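Local atomic coordinates of DNA annealing helicase and endonuclease ZRANB3 (Homo sapiens, PDB entry 5MKW), a protein that anneals DNA strands and cuts DNA to keep the genome stable at stalled or collapsed replication forks, its HNH nuclease domain being the part described here. Residues Y7-V12 and H70-D75; G18-C23 and Q93-V98. One frame throughout, in Å; residues are numbered along the deposited sequence. Where two conformers were deposited one is given.

Contact 1: residues Y7-V12 and H70-D75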
loop_
_atom_site.group_PDB
_atom_site.type_symbol
_atom_site.label_atom_id
_atom_site.label_comp_id
_atom_site.label_asym_id
_atom_site.label_seq_id
_atom_site.Cartn_x
_atom_site.Cartn_y
_atom_site.Cartn_z
ATOM N N TYR A 7 -12.978 7.063 -3.857
ATOM C CA TYR A 7 -12.903 8.085 -4.867
ATOM C C TYR A 7 -11.447 8.316 -5.198
ATOM O O TYR A 7 -11.061 8.386 -6.376
ATOM C CB TYR A 7 -13.556 9.381 -4.357
ATOM C CG TYR A 7 -13.310 10.593 -5.236
ATOM C CD1 TYR A 7 -13.936 10.687 -6.473
ATOM C CD2 TYR A 7 -12.346 11.531 -4.913
ATOM C CE1 TYR A 7 -13.676 11.746 -7.315
ATOM C CE2 TYR A 7 -12.112 12.636 -5.719
ATOM C CZ TYR A 7 -12.806 12.747 -6.897
ATOM O OH TYR A 7 -12.515 13.718 -7.783
ATOM N N LEU A 8 -10.646 8.541 -4.157
ATOM C CA LEU A 8 -9.246 8.871 -4.358
ATOM C C LEU A 8 -8.470 7.751 -5.082
ATOM O O LEU A 8 -7.669 8.032 -5.980
ATOM C CB LEU A 8 -8.610 9.235 -3.034
ATOM C CG LEU A 8 -9.156 10.553 -2.455
ATOM C CD1 LEU A 8 -8.512 10.749 -1.095
ATOM C CD2 LEU A 8 -8.866 11.762 -3.343
ATOM N N ARG A 9 -8.721 6.499 -4.692
ATOM C CA ARG A 9 -8.070 5.344 -5.321
ATOM C C ARG A 9 -8.363 5.362 -6.800
ATOM O O ARG A 9 -7.461 5.227 -7.634
ATOM C CB ARG A 9 -8.531 4.019 -4.691
ATOM C CG ARG A 9 -7.966 3.737 -3.286
ATOM C CD ARG A 9 -8.599 2.472 -2.671
ATOM N NE ARG A 9 -8.136 1.310 -3.436
ATOM C CZ ARG A 9 -6.983 0.680 -3.234
ATOM N NH1 ARG A 9 -6.175 1.060 -2.256
ATOM N NH2 ARG A 9 -6.635 -0.337 -4.016
ATOM N N ALA A 10 -9.617 5.595 -7.136
ATOM C CA ALA A 10 -10.043 5.497 -8.537
ATOM C C ALA A 10 -9.447 6.636 -9.338
ATOM O O ALA A 10 -8.956 6.423 -10.454
ATOM C CB ALA A 10 -11.551 5.491 -8.643
ATOM N N LYS A 11 -9.379 7.799 -8.743
ATOM C CA LYS A 11 -8.775 8.963 -9.427
ATOM C C LYS A 11 -7.292 8.786 -9.669
ATOM O O LYS A 11 -6.814 9.034 -10.780
ATOM C CB LYS A 11 -8.961 10.246 -8.664
ATOM C CG LYS A 11 -10.372 10.790 -8.624
ATOM C CD LYS A 11 -10.929 11.131 -9.985
ATOM C CE LYS A 11 -10.066 12.114 -10.731
ATOM N NZ LYS A 11 -10.829 12.514 -11.940
ATOM N N VAL A 12 -6.569 8.268 -8.671
ATOM C CA VAL A 12 -5.135 8.054 -8.853
ATOM C C VAL A 12 -4.896 6.923 -9.870
ATOM O O VAL A 12 -4.037 7.027 -10.728
ATOM C CB VAL A 12 -4.440 7.754 -7.517
ATOM C CG1 VAL A 12 -3.022 7.329 -7.755
ATOM C CG2 VAL A 12 -4.490 8.968 -6.591
ATOM N N HIS A 70 -5.077 -5.013 -0.598
ATOM C CA HIS A 70 -3.950 -5.800 -0.123
ATOM C C HIS A 70 -2.691 -5.559 -0.899
ATOM O O HIS A 70 -1.595 -5.905 -0.428
ATOM C CB HIS A 70 -4.246 -7.308 -0.176
ATOM C CG HIS A 70 -5.274 -7.758 0.791
ATOM N ND1 HIS A 70 -6.222 -8.696 0.462
ATOM C CD2 HIS A 70 -5.466 -7.459 2.106
ATOM C CE1 HIS A 70 -6.952 -8.968 1.530
ATOM N NE2 HIS A 70 -6.491 -8.256 2.545
ATOM N N PHE A 71 -2.836 -5.068 -2.119
ATOM C CA PHE A 71 -1.719 -4.942 -3.055
ATOM C C PHE A 71 -1.206 -3.491 -3.203
ATOM O O PHE A 71 0.004 -3.274 -3.358
ATOM C CB PHE A 71 -2.151 -5.524 -4.411
ATOM C CG PHE A 71 -2.387 -7.006 -4.376
ATOM C CD1 PHE A 71 -3.579 -7.517 -3.879
ATOM C CD2 PHE A 71 -1.353 -7.875 -4.628
ATOM C CE1 PHE A 71 -3.772 -8.898 -3.766
ATOM C CE2 PHE A 71 -1.527 -9.232 -4.503
ATOM C CZ PHE A 71 -2.755 -9.758 -4.087
ATOM N N TRP A 72 -2.114 -2.515 -3.262
ATOM C CA TRP A 72 -1.715 -1.100 -3.366
ATOM C C TRP A 72 -2.664 -0.186 -2.592
ATOM O O TRP A 72 -3.823 -0.524 -2.356
ATOM C CB TRP A 72 -1.567 -0.611 -4.837
ATOM C CG TRP A 72 -2.776 -0.644 -5.658
ATOM C CD1 TRP A 72 -3.231 -1.691 -6.398
ATOM C CD2 TRP A 72 -3.705 0.429 -5.872
ATOM N NE1 TRP A 72 -4.403 -1.360 -7.042
ATOM C CE2 TRP A 72 -4.703 -0.055 -6.757
ATOM C CE3 TRP A 72 -3.767 1.752 -5.444
ATOM C CZ2 TRP A 72 -5.764 0.727 -7.200
ATOM C CZ3 TRP A 72 -4.873 2.540 -5.857
ATOM C CH2 TRP A 72 -5.826 2.020 -6.767
ATOM N N GLN A 73 -2.131 0.976 -2.222
ATOM C CA GLN A 73 -2.800 2.000 -1.433
ATOM C C GLN A 73 -2.424 3.366 -2.035
ATOM O O GLN A 73 -1.319 3.511 -2.558
ATOM C CB GLN A 73 -2.259 1.974 0.009
ATOM C CG GLN A 73 -2.672 0.772 0.831
ATOM C CD GLN A 73 -4.164 0.813 1.142
ATOM O OE1 GLN A 73 -4.710 1.898 1.379
ATOM N NE2 GLN A 73 -4.859 -0.302 0.930
ATOM N N VAL A 74 -3.329 4.354 -1.924
ATOM C CA VAL A 74 -2.994 5.753 -2.181
ATOM C C VAL A 74 -2.369 6.380 -0.947
ATOM O O VAL A 74 -2.847 6.161 0.178
ATOM C CB VAL A 74 -4.262 6.547 -2.547
ATOM C CG1 VAL A 74 -3.956 8.024 -2.718
ATOM C CG2 VAL A 74 -4.853 5.979 -3.818
ATOM N N ASP A 75 -1.324 7.174 -1.133
ATOM C CA ASP A 75 -0.713 7.849 -0.001
ATOM C C ASP A 75 -0.156 9.187 -0.460
ATOM O O ASP A 75 -0.230 9.535 -1.649
ATOM C CB ASP A 75 0.394 6.958 0.593
ATOM C CG ASP A 75 0.676 7.234 2.085
ATOM O OD1 ASP A 75 0.355 8.347 2.600
ATOM O OD2 ASP A 75 1.318 6.360 2.700
HETATM O O HOH W 1 -5.919 3.402 -0.497
#

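Contact 2: residues G18-C23 and Q93-V98. With ZN (zinc ion), chain C.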
loop_
_atom_site.group_PDB
_atom_site.type_symbol
_atom_site.label_atom_id
_atom_site.label_comp_id
_atom_site.label_asym_id
_atom_site.label_seq_id
_atom_site.Cartn_x
_atom_site.Cartn_y
_atom_site.Cartn_z
ATOM N N GLY A 18 -2.253 1.366 -10.660
ATOM C CA GLY A 18 -1.843 0.446 -9.628
ATOM C C GLY A 18 -0.368 0.112 -9.678
ATOM O O GLY A 18 0.039 -0.927 -9.150
ATOM N N VAL A 19 0.440 1.029 -10.229
ATOM C CA VAL A 19 1.916 0.880 -10.278
ATOM C C VAL A 19 2.591 1.702 -9.204
ATOM O O VAL A 19 2.254 2.894 -9.018
ATOM C CB VAL A 19 2.478 1.360 -11.627
ATOM C CG1 VAL A 19 4.000 1.193 -11.651
ATOM C CG2 VAL A 19 1.838 0.561 -12.749
ATOM N N CYS A 20 3.355 1.047 -8.349
ATOM C CA CYS A 20 3.945 1.740 -7.187
ATOM C C CYS A 20 4.926 2.795 -7.671
ATOM O O CYS A 20 5.796 2.504 -8.528
ATOM C CB CYS A 20 4.708 0.772 -6.291
ATOM S SG CYS A 20 5.457 1.549 -4.831
ATOM N N GLN A 21 4.792 4.006 -7.138
ATOM C CA GLN A 21 5.604 5.120 -7.622
ATOM C C GLN A 21 6.979 5.161 -6.982
ATOM O O GLN A 21 7.838 5.878 -7.460
ATOM C CB GLN A 21 4.877 6.431 -7.411
ATOM C CG GLN A 21 3.590 6.512 -8.189
ATOM C CD GLN A 21 3.814 6.335 -9.708
ATOM O OE1 GLN A 21 4.383 7.195 -10.357
ATOM N NE2 GLN A 21 3.357 5.219 -10.258
ATOM N N LEU A 22 7.206 4.323 -5.967
ATOM C CA LEU A 22 8.532 4.206 -5.342
ATOM C C LEU A 22 9.365 3.076 -5.919
ATOM O O LEU A 22 10.540 3.282 -6.190
ATOM C CB LEU A 22 8.436 4.063 -3.827
ATOM C CG LEU A 22 7.713 5.222 -3.144
ATOM C CD1 LEU A 22 7.760 5.138 -1.635
ATOM C CD2 LEU A 22 8.240 6.570 -3.640
ATOM N N CYS A 23 8.782 1.881 -6.062
ATOM C CA CYS A 23 9.541 0.717 -6.469
ATOM C C CYS A 23 9.128 0.147 -7.825
ATOM O O CYS A 23 9.800 -0.733 -8.331
ATOM C CB CYS A 23 9.444 -0.381 -5.395
ATOM S SG CYS A 23 7.868 -1.251 -5.389
ATOM N N GLN A 93 -0.225 9.526 -4.509
ATOM C CA GLN A 93 0.498 8.569 -5.302
ATOM C C GLN A 93 0.081 7.167 -4.878
ATOM O O GLN A 93 -0.363 6.953 -3.752
ATOM C CB GLN A 93 2.004 8.762 -5.165
ATOM C CG GLN A 93 2.574 8.281 -3.828
ATOM C CD GLN A 93 4.035 8.533 -3.627
ATOM O OE1 GLN A 93 4.524 8.711 -2.473
ATOM N NE2 GLN A 93 4.705 8.742 -4.708
ATOM N N THR A 94 0.279 6.239 -5.805
ATOM C CA THR A 94 0.128 4.830 -5.595
ATOM C C THR A 94 1.391 4.281 -4.983
ATOM O O THR A 94 2.514 4.528 -5.470
ATOM C CB THR A 94 -0.118 4.135 -6.967
ATOM O OG1 THR A 94 -1.284 4.701 -7.594
ATOM C CG2 THR A 94 -0.327 2.665 -6.768
ATOM N N LEU A 95 1.200 3.532 -3.909
ATOM C CA LEU A 95 2.262 2.732 -3.298
ATOM C C LEU A 95 1.802 1.283 -3.245
ATOM O O LEU A 95 0.645 1.002 -2.877
ATOM C CB LEU A 95 2.545 3.196 -1.851
ATOM C CG LEU A 95 3.059 4.609 -1.572
ATOM C CD1 LEU A 95 3.342 4.787 -0.086
ATOM C CD2 LEU A 95 4.310 4.920 -2.370
ATOM N N CYS A 96 2.702 0.341 -3.520
ATOM C CA CYS A 96 2.426 -1.026 -3.186
ATOM C C CYS A 96 2.328 -1.134 -1.642
ATOM O O CYS A 96 2.758 -0.237 -0.877
ATOM C CB CYS A 96 3.530 -1.964 -3.730
ATOM S SG CYS A 96 5.084 -1.891 -2.841
ATOM N N THR A 97 1.756 -2.233 -1.171
ATOM C CA THR A 97 1.520 -2.361 0.262
ATOM C C THR A 97 2.790 -2.552 1.086
ATOM O O THR A 97 2.814 -2.194 2.231
ATOM C CB THR A 97 0.470 -3.433 0.559
ATOM O OG1 THR A 97 0.680 -4.567 -0.300
ATOM C CG2 THR A 97 -0.931 -2.820 0.306
ATOM N N VAL A 98 3.860 -3.045 0.482
ATOM C CA VAL A 98 5.130 -3.182 1.161
ATOM C C VAL A 98 5.756 -1.785 1.366
ATOM O O VAL A 98 6.149 -1.419 2.459
ATOM C CB VAL A 98 6.081 -4.123 0.395
ATOM C CG1 VAL A 98 7.514 -4.008 0.910
ATOM C CG2 VAL A 98 5.601 -5.574 0.496
HETATM ZN ZN ZN C . 6.515 -0.280 -3.793
HETATM O O HOH W 2 -3.208 3.327 -8.777
#

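Contact 1: residues Y7-V12 and H70-D75
Arg9 lays its guanidinium flat over the six-membered ring of Trp72, CZ sitting 3.8 Å from the centroid of that ring and 9° off its normal, a cation-pi stack with the two planes 22° apart. Arg9 NH2 comes down over the middle of the indole and passes 3.4 Å from Trp72 CE2. Arg9 NH1 donates a nearly straight bond of 2.8 Å to Trp72 O, and NH2 adds a longer, more bent one of 3.3 Å to that oxygen. Both donors approach from one face of the carbonyl plane, while the oxygen stays in the plane of the guanidinium; stack and bonds together hold the guanidinium against turning. The chain runs straight through chi2 and bends at chi3 (68°), which brings the guanidinium over the indole. Cutting this side chain back to an alanine is likely to leave Trp72 O without both guanidinium donors and to uncover one indole face.

Beside the stack, Val74 CG2 packs 3.6 Å from Arg9 CA, and Val12 CG2 meets Val74 CG1 tip to tip at 4.0 Å. One water accepts from Arg9 NH1 and Val74 N and donates to Gln73 OE1, tying the guanidinium to the strand; Gln73 NE2 is held by Gly69 O. Trp72 NE1 bonds to Gln28 OE1, which steadies the indole from helix 27-36. Residues 7-12 run almost at right angles to residues 72-75, Leu8 and Val12 also reaching strand 92-96, which pairs antiparallel with strand 72-76 and runs on into helix 97-118: the beta-beta-alpha core expected of an HNH (His-Me finger) domain, against which helix 5-16 packs.

Contact 2: residues G18-C23 and Q93-V98
The zinc site of this HNH domain joins residues 18-23 to the end of strand 92-96: Cys20 and Cys23 form one CxxC pair, and Cys96 begins the second, which Cys99 completes. Cys20 SG lies 2.4 Å from the zinc ion and also accepts a hydrogen bond from Cys96 N, 3.3 Å long and nearly straight at 169°. Leu22 N and Cys23 N donate to the same sulfur over longer distances, so three backbone N-H groups surround this thiolate and would be expected to spread its negative charge. At chi1 -180° Cys20 swings SG opposite its own nitrogen, where the metal and the three N-H groups meet it. Cys23 SG lies 3.8 Å from Cys96 SG, both being ligands of the ion.

Gln21 N donates to Thr94 O at 2.9 Å, pinning the turn to the strand. The Gln21 chain folds back at chi2, and NE2 bonds to Val19 O from above its carbonyl plane. Thr94 presents its methyl, CG2, 3.4 Å from Val19 O, whereas its hydroxyl bonds to Glu16 and to a water that also meets Gly18 N. The side chains of Leu22 and Leu95 cross at a slant, Leu22 CG 3.5 Å from Leu95 CD2. Cys96 occupies the N-cap position of helix 97-118, and its side chain caps a backbone N there. Paired CxxC sequences around one metal, with N-H...S bonds in the knuckle, are characteristic of structural Cys4 zinc sites.

Both contacts are largely buried and share the small antiparallel sheet, each holding one of its two strands: contact 1 sets helix 5-16 against strand 72-76, and contact 2 ties the loop after that helix to strand 92-96. Residues 18-23 follow helix 5-16 in the chain, so one run of N-terminal backbone serves both contacts. The strands join them directly, Asp75 N bonding to Gln93 O, and His70 O bonds to Thr97 OG1; Val12 packs on Thr94. Their chemistry differs. Contact 1 relies on a cation over an aromatic face, a doubly gripped carbonyl and valines; contact 2 is centred on zinc-bound sulfurs and N-H...S bonds, with the exposed Leu22 and Cys23 at its margin.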